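Local structure of anastral spindle 2, SAS 4 (Drosophila melanogaster, 4BY2) at residues L171-W174 with T180-V183; E68-N71 with S75-I78; K115-Y118 with T123-T126; H144-K147 with V151-H154. The protein joins the TCP domain of the centriole-assembly protein Sas-4 to a proline-rich motif of its partner Ana2; Sas-4 itself probably acts as a tubulin-binding adaptor. One frame throughout, in Å; residues are numbered along the deposited sequence.

Contact 1. Residues L171-W174 with T180-V183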
loop_
_atom_site.group_PDB
_atom_site.type_symbol
_atom_site.label_atom_id
_atom_site.label_comp_id
_atom_site.label_asym_id
_atom_site.label_seq_id
_atom_site.Cartn_x
_atom_site.Cartn_y
_atom_site.Cartn_z
ATOM N N LEU A 171 -13.880 16.280 -7.854
ATOM C CA LEU A 171 -13.409 15.062 -8.510
ATOM C C LEU A 171 -12.073 14.548 -7.946
ATOM O O LEU A 171 -11.998 13.394 -7.522
ATOM C CB LEU A 171 -13.304 15.295 -10.023
ATOM C CG LEU A 171 -13.174 14.045 -10.870
ATOM C CD1 LEU A 171 -14.524 13.627 -11.433
ATOM C CD2 LEU A 171 -12.167 14.249 -11.983
ATOM N N GLU A 172 -11.020 15.388 -7.982
ATOM C CA GLU A 172 -9.671 15.062 -7.514
ATOM C C GLU A 172 -9.008 16.287 -6.882
ATOM O O GLU A 172 -9.241 17.417 -7.324
ATOM C CB GLU A 172 -8.799 14.571 -8.686
ATOM C CG GLU A 172 -9.062 13.144 -9.143
ATOM C CD GLU A 172 -8.734 12.850 -10.596
ATOM O OE1 GLU A 172 -7.882 13.558 -11.181
ATOM O OE2 GLU A 172 -9.345 11.911 -11.154
ATOM N N GLU A 173 -8.169 16.054 -5.857
ATOM C CA GLU A 173 -7.408 17.094 -5.166
ATOM C C GLU A 173 -5.918 16.852 -5.312
ATOM O O GLU A 173 -5.472 15.705 -5.271
ATOM C CB GLU A 173 -7.802 17.204 -3.694
ATOM C CG GLU A 173 -8.980 18.129 -3.459
ATOM C CD GLU A 173 -9.369 18.295 -2.004
ATOM O OE1 GLU A 173 -9.770 17.290 -1.373
ATOM O OE2 GLU A 173 -9.284 19.437 -1.497
ATOM N N TRP A 174 -5.153 17.935 -5.496
ATOM C CA TRP A 174 -3.711 17.878 -5.693
ATOM C C TRP A 174 -2.950 18.776 -4.733
ATOM O O TRP A 174 -3.345 19.917 -4.511
ATOM C CB TRP A 174 -3.369 18.250 -7.140
ATOM C CG TRP A 174 -3.613 17.150 -8.127
ATOM C CD1 TRP A 174 -4.770 16.893 -8.804
ATOM C CD2 TRP A 174 -2.658 16.182 -8.581
ATOM N NE1 TRP A 174 -4.596 15.821 -9.649
ATOM C CE2 TRP A 174 -3.307 15.367 -9.535
ATOM C CE3 TRP A 174 -1.311 15.924 -8.273
ATOM C CZ2 TRP A 174 -2.653 14.314 -10.185
ATOM C CZ3 TRP A 174 -0.667 14.880 -8.916
ATOM C CH2 TRP A 174 -1.335 14.086 -9.857
ATOM N N THR A 180 1.234 24.399 -3.509
ATOM C CA THR A 180 0.038 24.649 -4.322
ATOM C C THR A 180 -1.015 23.554 -4.128
ATOM O O THR A 180 -0.683 22.367 -4.149
ATOM C CB THR A 180 0.417 24.851 -5.805
ATOM O OG1 THR A 180 1.588 25.663 -5.896
ATOM C CG2 THR A 180 -0.700 25.489 -6.620
ATOM N N HIS A 181 -2.280 23.964 -3.928
ATOM C CA HIS A 181 -3.411 23.063 -3.727
ATOM C C HIS A 181 -4.479 23.251 -4.811
ATOM O O HIS A 181 -5.202 24.250 -4.807
ATOM C CB HIS A 181 -3.983 23.204 -2.298
ATOM C CG HIS A 181 -5.157 22.319 -1.996
ATOM N ND1 HIS A 181 -5.089 20.945 -2.151
ATOM C CD2 HIS A 181 -6.378 22.641 -1.508
ATOM C CE1 HIS A 181 -6.271 20.481 -1.781
ATOM N NE2 HIS A 181 -7.077 21.463 -1.380
ATOM N N LEU A 182 -4.557 22.288 -5.749
ATOM C CA LEU A 182 -5.518 22.301 -6.851
ATOM C C LEU A 182 -6.715 21.406 -6.543
ATOM O O LEU A 182 -6.539 20.249 -6.167
ATOM C CB LEU A 182 -4.839 21.897 -8.179
ATOM C CG LEU A 182 -5.732 21.691 -9.423
ATOM C CD1 LEU A 182 -6.401 22.991 -9.872
ATOM C CD2 LEU A 182 -4.936 21.102 -10.566
ATOM N N VAL A 183 -7.931 21.954 -6.697
ATOM C CA VAL A 183 -9.186 21.243 -6.455
ATOM C C VAL A 183 -10.001 21.198 -7.748
ATOM O O VAL A 183 -10.520 22.224 -8.187
ATOM C CB VAL A 183 -10.012 21.828 -5.271
ATOM C CG1 VAL A 183 -11.215 20.947 -4.949
ATOM C CG2 VAL A 183 -9.155 22.033 -4.027
#
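His181 turns both of its ring nitrogens on residues 171-174. Its CG lies anti to the backbone N (chi1 180°), which carries the imidazole across to the neighbouring strand. There ND1 donates to Trp174 O at 3.1 Å, coming from above the carbonyl plane. Leu182 N reaches the same oxygen from the opposite face at 2.9 Å, and two N-H groups therefore grip one carbonyl. The other nitrogen, NE2, makes a weak bond of 3.0 Å to Glu173 OE2, which sits at the ring edge with the carboxylate plane turned 53° from the imidazole. That oxygen also has a salt-bridge partner, Lys170. Below the carboxylate, Glu173 runs alongside Val183, its CG 3.9 Å from Val183 CG2. With an alanine in place of His181, Trp174 O would probably lose one of its two N-H donors, keeping that of Leu182, and Glu173 OE2 would lose its weak bond to the ring. On the other face Trp174 CB meets Leu182 CB at 4.1 Å, while the indole leads away to touch Lys161 and Ser159. Trp174 N completes the pairing by donating to Leu182 O. This is an antiparallel beta hairpin of the Sas-4 TCP domain, with a classic beta bulge where Leu171 and Glu172 both face Gln184.

Contact 2. Residues E68-N71 with S75-I78; sequences EITN and SKDI
Glu68 sets its CG anti to the backbone N (chi1 -168°) and Lys76 sets its own anti to the carbonyl carbon (chi1 -72°). Both chains then run extended, and their ends come together diagonally across the two strands. Lys76 NZ and Glu68 OE2 form a salt bridge of 3.2 Å, the amine meeting the oxygen nearly head-on to its C-O bond. The lysine's methylenes lie beside Thr70, pointing the same way, with Lys76 CE 3.4 Å from Thr70 OG1. Glu68 likewise runs next to Ile78, and its CG packs on Ile78 CG1 at 3.7 Å. These four side chains share one face of a beta hairpin in the Sas-4 part of the chain, formed by strands 67-70 and 76-79 at one end of the antiparallel TCP meander. The opposite face carries Ile69 and Asp77: the branch methyl Ile69 CG2 touches Asp77 CB at 3.7 Å, while the longer branch leads away. Their backbones are a hydrogen-bonded pair, Ile69 N to Asp77 O and Asp77 N to Ile69 O. Nearer the turn, Asn71 N donates to Ser75 O at 2.8 Å, and Asn71 CB lies 3.5 Å from Ser75 OG, a hydroxyl that is hydrogen-bonded to Asp73 within the turn.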
loop_
_atom_site.group_PDB
_atom_site.type_symbol
_atom_site.label_atom_id
_atom_site.label_comp_id
_atom_site.label_asym_id
_atom_site.label_seq_id
_atom_site.Cartn_x
_atom_site.Cartn_y
_atom_site.Cartn_z
ATOM N N GLU A 68 7.328 -30.176 9.351
ATOM C CA GLU A 68 7.136 -29.178 10.410
ATOM C C GLU A 68 8.239 -29.318 11.478
ATOM O O GLU A 68 8.056 -30.031 12.470
ATOM C CB GLU A 68 5.722 -29.309 11.023
ATOM C CG GLU A 68 5.313 -28.155 11.929
ATOM C CD GLU A 68 3.972 -28.290 12.628
ATOM O OE1 GLU A 68 2.981 -28.680 11.966
ATOM O OE2 GLU A 68 3.908 -27.980 13.839
ATOM N N ILE A 69 9.391 -28.656 11.259
ATOM C CA ILE A 69 10.510 -28.711 12.205
ATOM C C ILE A 69 10.324 -27.661 13.317
ATOM O O ILE A 69 10.179 -26.472 13.035
ATOM C CB ILE A 69 11.924 -28.677 11.526
ATOM C CG1 ILE A 69 13.068 -28.681 12.569
ATOM C CG2 ILE A 69 12.088 -27.544 10.508
ATOM C CD1 ILE A 69 14.386 -29.283 12.089
ATOM N N THR A 70 10.298 -28.131 14.580
ATOM C CA THR A 70 10.155 -27.311 15.786
ATOM C C THR A 70 11.539 -27.182 16.442
ATOM O O THR A 70 12.102 -28.185 16.884
ATOM C CB THR A 70 9.088 -27.919 16.727
ATOM O OG1 THR A 70 7.889 -28.166 15.991
ATOM C CG2 THR A 70 8.780 -27.029 17.928
ATOM N N ASN A 71 12.088 -25.951 16.484
ATOM C CA ASN A 71 13.402 -25.647 17.067
ATOM C C ASN A 71 13.411 -25.754 18.602
ATOM O O ASN A 71 12.349 -25.861 19.225
ATOM C CB ASN A 71 13.898 -24.265 16.612
ATOM C CG ASN A 71 14.159 -24.149 15.130
ATOM O OD1 ASN A 71 13.268 -24.341 14.294
ATOM N ND2 ASN A 71 15.381 -23.790 14.772
ATOM N N SER A 75 10.431 -21.998 18.303
ATOM C CA SER A 75 10.136 -21.455 16.976
ATOM C C SER A 75 9.982 -22.588 15.959
ATOM O O SER A 75 10.752 -23.546 15.989
ATOM C CB SER A 75 11.229 -20.484 16.535
ATOM O OG SER A 75 12.499 -21.110 16.471
ATOM N N LYS A 76 8.979 -22.486 15.073
ATOM C CA LYS A 76 8.703 -23.515 14.069
ATOM C C LYS A 76 9.031 -23.079 12.647
ATOM O O LYS A 76 8.887 -21.906 12.308
ATOM C CB LYS A 76 7.240 -23.989 14.160
ATOM C CG LYS A 76 6.953 -24.848 15.383
ATOM C CD LYS A 76 5.501 -25.281 15.451
ATOM C CE LYS A 76 5.235 -26.126 16.673
ATOM N NZ LYS A 76 3.829 -26.607 16.722
ATOM N N ASP A 77 9.474 -24.039 11.821
ATOM C CA ASP A 77 9.773 -23.859 10.402
ATOM C C ASP A 77 9.033 -24.971 9.654
ATOM O O ASP A 77 9.258 -26.150 9.931
ATOM C CB ASP A 77 11.292 -23.918 10.126
ATOM C CG ASP A 77 12.154 -22.948 10.919
ATOM O OD1 ASP A 77 11.673 -21.836 11.231
ATOM O OD2 ASP A 77 13.323 -23.292 11.204
ATOM N N ILE A 78 8.097 -24.600 8.770
ATOM C CA ILE A 78 7.298 -25.565 8.013
ATOM C C ILE A 78 7.681 -25.546 6.538
ATOM O O ILE A 78 7.555 -24.514 5.877
ATOM C CB ILE A 78 5.759 -25.420 8.226
ATOM C CG1 ILE A 78 5.397 -25.144 9.707
ATOM C CG2 ILE A 78 5.018 -26.657 7.688
ATOM C CD1 ILE A 78 4.021 -24.511 9.936
#

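Contact 3. Residues K115-Y118 with T123-T126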
loop_
_atom_site.group_PDB
_atom_site.type_symbol
_atom_site.label_atom_id
_atom_site.label_comp_id
_atom_site.label_asym_id
_atom_site.label_seq_id
_atom_site.Cartn_x
_atom_site.Cartn_y
_atom_site.Cartn_z
ATOM N N LYS A 115 2.494 -7.626 5.933
ATOM C CA LYS A 115 3.404 -7.070 4.929
ATOM C C LYS A 115 3.623 -8.097 3.823
ATOM O O LYS A 115 3.794 -9.276 4.118
ATOM C CB LYS A 115 4.748 -6.663 5.557
ATOM C CG LYS A 115 4.679 -5.411 6.417
ATOM C CD LYS A 115 6.064 -4.929 6.820
ATOM C CE LYS A 115 6.016 -3.623 7.576
ATOM N NZ LYS A 115 7.362 -3.213 8.053
ATOM N N TYR A 116 3.602 -7.659 2.556
ATOM C CA TYR A 116 3.805 -8.549 1.415
ATOM C C TYR A 116 4.826 -7.980 0.447
ATOM O O TYR A 116 4.680 -6.845 0.004
ATOM C CB TYR A 116 2.480 -8.865 0.694
ATOM C CG TYR A 116 2.555 -10.082 -0.209
ATOM C CD1 TYR A 116 3.090 -9.993 -1.491
ATOM C CD2 TYR A 116 2.101 -11.324 0.224
ATOM C CE1 TYR A 116 3.183 -11.110 -2.315
ATOM C CE2 TYR A 116 2.168 -12.446 -0.602
ATOM C CZ TYR A 116 2.710 -12.334 -1.871
ATOM O OH TYR A 116 2.789 -13.432 -2.696
ATOM N N TYR A 117 5.845 -8.779 0.096
ATOM C CA TYR A 117 6.874 -8.370 -0.850
ATOM C C TYR A 117 6.712 -9.103 -2.179
ATOM O O TYR A 117 6.847 -10.321 -2.230
ATOM C CB TYR A 117 8.287 -8.568 -0.264
ATOM C CG TYR A 117 9.409 -8.148 -1.195
ATOM C CD1 TYR A 117 9.630 -6.806 -1.492
ATOM C CD2 TYR A 117 10.257 -9.091 -1.767
ATOM C CE1 TYR A 117 10.662 -6.413 -2.341
ATOM C CE2 TYR A 117 11.301 -8.709 -2.609
ATOM C CZ TYR A 117 11.493 -7.368 -2.902
ATOM O OH TYR A 117 12.517 -6.980 -3.731
ATOM N N TYR A 118 6.391 -8.354 -3.250
ATOM C CA TYR A 118 6.255 -8.882 -4.609
ATOM C C TYR A 118 7.669 -8.824 -5.180
ATOM O O TYR A 118 8.147 -7.751 -5.560
ATOM C CB TYR A 118 5.264 -8.048 -5.445
ATOM C CG TYR A 118 3.892 -7.899 -4.821
ATOM C CD1 TYR A 118 3.604 -6.836 -3.968
ATOM C CD2 TYR A 118 2.875 -8.809 -5.095
ATOM C CE1 TYR A 118 2.345 -6.694 -3.388
ATOM C CE2 TYR A 118 1.607 -8.669 -4.532
ATOM C CZ TYR A 118 1.349 -7.612 -3.671
ATOM O OH TYR A 118 0.108 -7.461 -3.103
ATOM N N THR A 123 8.065 -4.641 -5.076
ATOM C CA THR A 123 6.993 -3.862 -4.455
ATOM C C THR A 123 6.608 -4.405 -3.081
ATOM O O THR A 123 6.573 -5.617 -2.880
ATOM C CB THR A 123 5.786 -3.802 -5.421
ATOM O OG1 THR A 123 6.239 -3.419 -6.722
ATOM C CG2 THR A 123 4.678 -2.848 -4.961
ATOM N N TRP A 124 6.291 -3.495 -2.150
ATOM C CA TRP A 124 5.844 -3.808 -0.798
ATOM C C TRP A 124 4.372 -3.425 -0.619
ATOM O O TRP A 124 3.942 -2.389 -1.126
ATOM C CB TRP A 124 6.699 -3.049 0.224
ATOM C CG TRP A 124 8.007 -3.705 0.539
ATOM C CD1 TRP A 124 9.238 -3.357 0.062
ATOM C CD2 TRP A 124 8.213 -4.824 1.408
ATOM N NE1 TRP A 124 10.200 -4.191 0.586
ATOM C CE2 TRP A 124 9.599 -5.096 1.423
ATOM C CE3 TRP A 124 7.356 -5.630 2.179
ATOM C CZ2 TRP A 124 10.148 -6.149 2.165
ATOM C CZ3 TRP A 124 7.902 -6.665 2.922
ATOM C CH2 TRP A 124 9.282 -6.919 2.908
ATOM N N HIS A 125 3.606 -4.248 0.113
ATOM C CA HIS A 125 2.203 -3.972 0.426
ATOM C C HIS A 125 1.952 -4.208 1.918
ATOM O O HIS A 125 2.056 -5.342 2.389
ATOM C CB HIS A 125 1.241 -4.788 -0.456
ATOM C CG HIS A 125 -0.211 -4.541 -0.166
ATOM N ND1 HIS A 125 -0.895 -3.492 -0.750
ATOM C CD2 HIS A 125 -1.064 -5.226 0.630
ATOM C CE1 HIS A 125 -2.134 -3.567 -0.292
ATOM N NE2 HIS A 125 -2.285 -4.594 0.543
ATOM N N THR A 126 1.644 -3.127 2.662
ATOM C CA THR A 126 1.387 -3.210 4.099
ATOM C C THR A 126 -0.088 -2.998 4.415
ATOM O O THR A 126 -0.669 -1.997 4.006
ATOM C CB THR A 126 2.312 -2.268 4.887
ATOM O OG1 THR A 126 3.651 -2.412 4.414
ATOM C CG2 THR A 126 2.275 -2.531 6.391
#
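Tyr117 lies over one face of the Trp124 indole. Its CB sits 3.6 Å from the centroid of the six-membered ring and only 9° off the normal, a CH-pi contact. The phenol, whose CG is anti to the backbone N (chi1 -179°), continues across the same face toward the pyrrole side, where Tyr117 CD1 comes to 3.4 Å from Trp124 CE2. The ring planes are inclined at 43°, so the phenol slants across the indole without lying flat on it. At the six-membered end of the indole, Lys115 CB comes within 4.1 Å of Trp124 CZ3, and Lys115 runs side by side with Thr126, its CG 3.8 Å from both Thr126 OG1 and CG2. A phenylalanine in place of Trp124 would probably take away the pyrrole half whose face Tyr117 CD1 rests on and give the phenol more room to turn. All of this belongs to one face of a beta hairpin, strands 113-118 and 123-128, within the Sas-4 TCP domain. Its backbones are tied at two hydrogen-bonded pairs, Tyr116 with His125 and Tyr118 with Thr123. On the other face the Tyr118 ring turns its edge to the neighbouring strand, with CE1 3.7 Å from His125 CB. Tyr116 of the same strand covers a face of that ring, its CD1 3.5 Å above the plane and over the centre. The Tyr116 hydroxyl is hydrogen-bonded to Asp103 and to Arg15 N of the fused Ana2 segment, while Tyr117 OH is hydrogen-bonded to Asn122.

Contact 4. Residues H144-K147 with V151-H154; sequences HRRK and VEIH
His144 and Glu152 are a hydrogen-bonded pair of an antiparallel beta hairpin in the Sas-4 TCP domain, formed by strands 142-145 and 151-154. Two backbone bonds hold it: His144 N donates to Glu152 O at 2.9 Å and Glu152 N to His144 O at 2.8 Å. Polar side-chain contacts gather on the carboxylate of Glu152, which stands out on an extended chain with CG anti to the backbone N (chi1 -151°). Its OE1 forms a long salt bridge with Arg146 NH2 at 3.5 Å, the guanidinium plane inclined 31° to the carboxylate. Its OE2 accepts a hydrogen bond from His154 NE2 at 2.8 Å through the anti lone pair, the one away from the other oxygen. The carboxylate is thus held on both oxygens, which probably limits its rotation. Apolar packing occupies the opposite face, where Arg145 runs beside Val151 and lays one face of its guanidinium over Val151 CG1, 3.9 Å from Arg145 NH2; the charge itself is met by Glu143 through NH1. The aromatic contact is between the imidazoles of His144 and His154, which meet obliquely with their planes 54° apart. His144 CD2 makes the closest approach, reaching His154 CD2 at 3.4 Å while also lying 3.4 Å from Glu152 O, which sits in its ring plane at the edge.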
loop_
_atom_site.group_PDB
_atom_site.type_symbol
_atom_site.label_atom_id
_atom_site.label_comp_id
_atom_site.label_asym_id
_atom_site.label_seq_id
_atom_site.Cartn_x
_atom_site.Cartn_y
_atom_site.Cartn_z
ATOM N N HIS A 144 -1.885 4.985 -0.674
ATOM C CA HIS A 144 -2.607 4.786 0.585
ATOM C C HIS A 144 -4.087 4.586 0.312
ATOM O O HIS A 144 -4.710 5.445 -0.316
ATOM C CB HIS A 144 -2.405 5.988 1.532
ATOM C CG HIS A 144 -0.975 6.296 1.845
ATOM N ND1 HIS A 144 -0.455 6.081 3.102
ATOM C CD2 HIS A 144 -0.008 6.816 1.054
ATOM C CE1 HIS A 144 0.811 6.460 3.037
ATOM N NE2 HIS A 144 1.124 6.913 1.824
ATOM N N ARG A 145 -4.650 3.455 0.774
ATOM C CA ARG A 145 -6.067 3.135 0.587
ATOM C C ARG A 145 -6.745 2.795 1.914
ATOM O O ARG A 145 -6.359 1.831 2.576
ATOM C CB ARG A 145 -6.254 2.022 -0.457
ATOM C CG ARG A 145 -6.071 2.500 -1.891
ATOM C CD ARG A 145 -6.001 1.348 -2.870
ATOM N NE ARG A 145 -6.048 1.815 -4.257
ATOM C CZ ARG A 145 -4.978 2.050 -5.011
ATOM N NH1 ARG A 145 -3.759 1.855 -4.526
ATOM N NH2 ARG A 145 -5.121 2.478 -6.258
ATOM N N ARG A 146 -7.740 3.610 2.308
ATOM C CA ARG A 146 -8.492 3.458 3.556
ATOM C C ARG A 146 -9.827 2.725 3.353
ATOM O O ARG A 146 -10.247 2.514 2.211
ATOM C CB ARG A 146 -8.703 4.828 4.227
ATOM C CG ARG A 146 -7.430 5.404 4.837
ATOM C CD ARG A 146 -7.488 6.910 4.976
ATOM N NE ARG A 146 -6.345 7.557 4.326
ATOM C CZ ARG A 146 -5.247 7.958 4.961
ATOM N NH1 ARG A 146 -5.130 7.791 6.272
ATOM N NH2 ARG A 146 -4.259 8.536 4.289
ATOM N N LYS A 147 -10.478 2.326 4.472
ATOM C CA LYS A 147 -11.758 1.605 4.509
ATOM C C LYS A 147 -12.919 2.368 3.859
ATOM O O LYS A 147 -13.745 1.749 3.183
ATOM C CB LYS A 147 -12.121 1.217 5.954
ATOM C CG LYS A 147 -11.815 -0.233 6.297
ATOM C CD LYS A 147 -12.217 -0.567 7.729
ATOM C CE LYS A 147 -11.823 -1.972 8.115
ATOM N NZ LYS A 147 -12.101 -2.249 9.549
ATOM N N VAL A 151 -8.339 7.331 -1.617
ATOM C CA VAL A 151 -7.117 6.891 -2.287
ATOM C C VAL A 151 -6.149 8.081 -2.299
ATOM O O VAL A 151 -6.510 9.168 -2.764
ATOM C CB VAL A 151 -7.385 6.324 -3.711
ATOM C CG1 VAL A 151 -6.107 5.778 -4.335
ATOM C CG2 VAL A 151 -8.470 5.248 -3.695
ATOM N N GLU A 152 -4.936 7.879 -1.754
ATOM C CA GLU A 152 -3.909 8.914 -1.654
ATOM C C GLU A 152 -2.593 8.455 -2.303
ATOM O O GLU A 152 -1.851 7.667 -1.709
ATOM C CB GLU A 152 -3.711 9.313 -0.181
ATOM C CG GLU A 152 -3.244 10.743 0.015
ATOM C CD GLU A 152 -3.032 11.151 1.460
ATOM O OE1 GLU A 152 -4.036 11.283 2.197
ATOM O OE2 GLU A 152 -1.861 11.370 1.848
ATOM N N ILE A 153 -2.321 8.935 -3.534
ATOM C CA ILE A 153 -1.110 8.594 -4.291
ATOM C C ILE A 153 -0.019 9.638 -4.034
ATOM O O ILE A 153 -0.238 10.825 -4.262
ATOM C CB ILE A 153 -1.365 8.413 -5.824
ATOM C CG1 ILE A 153 -2.697 7.658 -6.143
ATOM C CG2 ILE A 153 -0.161 7.769 -6.527
ATOM C CD1 ILE A 153 -2.771 6.126 -5.862
ATOM N N HIS A 154 1.154 9.184 -3.578
ATOM C CA HIS A 154 2.330 10.011 -3.318
ATOM C C HIS A 154 3.336 9.748 -4.443
ATOM O O HIS A 154 4.044 8.743 -4.416
ATOM C CB HIS A 154 2.933 9.678 -1.937
ATOM C CG HIS A 154 2.120 10.170 -0.780
ATOM N ND1 HIS A 154 2.582 11.178 0.046
ATOM C CD2 HIS A 154 0.901 9.774 -0.346
ATOM C CE1 HIS A 154 1.634 11.364 0.949
ATOM N NE2 HIS A 154 0.602 10.544 0.752
#

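In the fold
All four contacts are hairpins of the Sas-4 part, strung in series along one antiparallel meander in the order 2, 3, 4, 1. Contacts 3 and 4 lie nearest the middle, their centres about 15 Å apart, and contact 1 follows contact 4 by the same spacing. Contact 2 stands about 24 Å from contact 3, centre to centre; contacts 2 and 1, about 52 Å apart, lie on opposite sides of the chain's centre. None of them touch. The fused Ana2 segment passes the two middle hairpins: Pro14, Arg15 and Pro18 meet side chains of contact 3, and Ser21 meets Ile153 of contact 4. Contacts 4 and 1 belong to successive TCP10 C-terminal repeats.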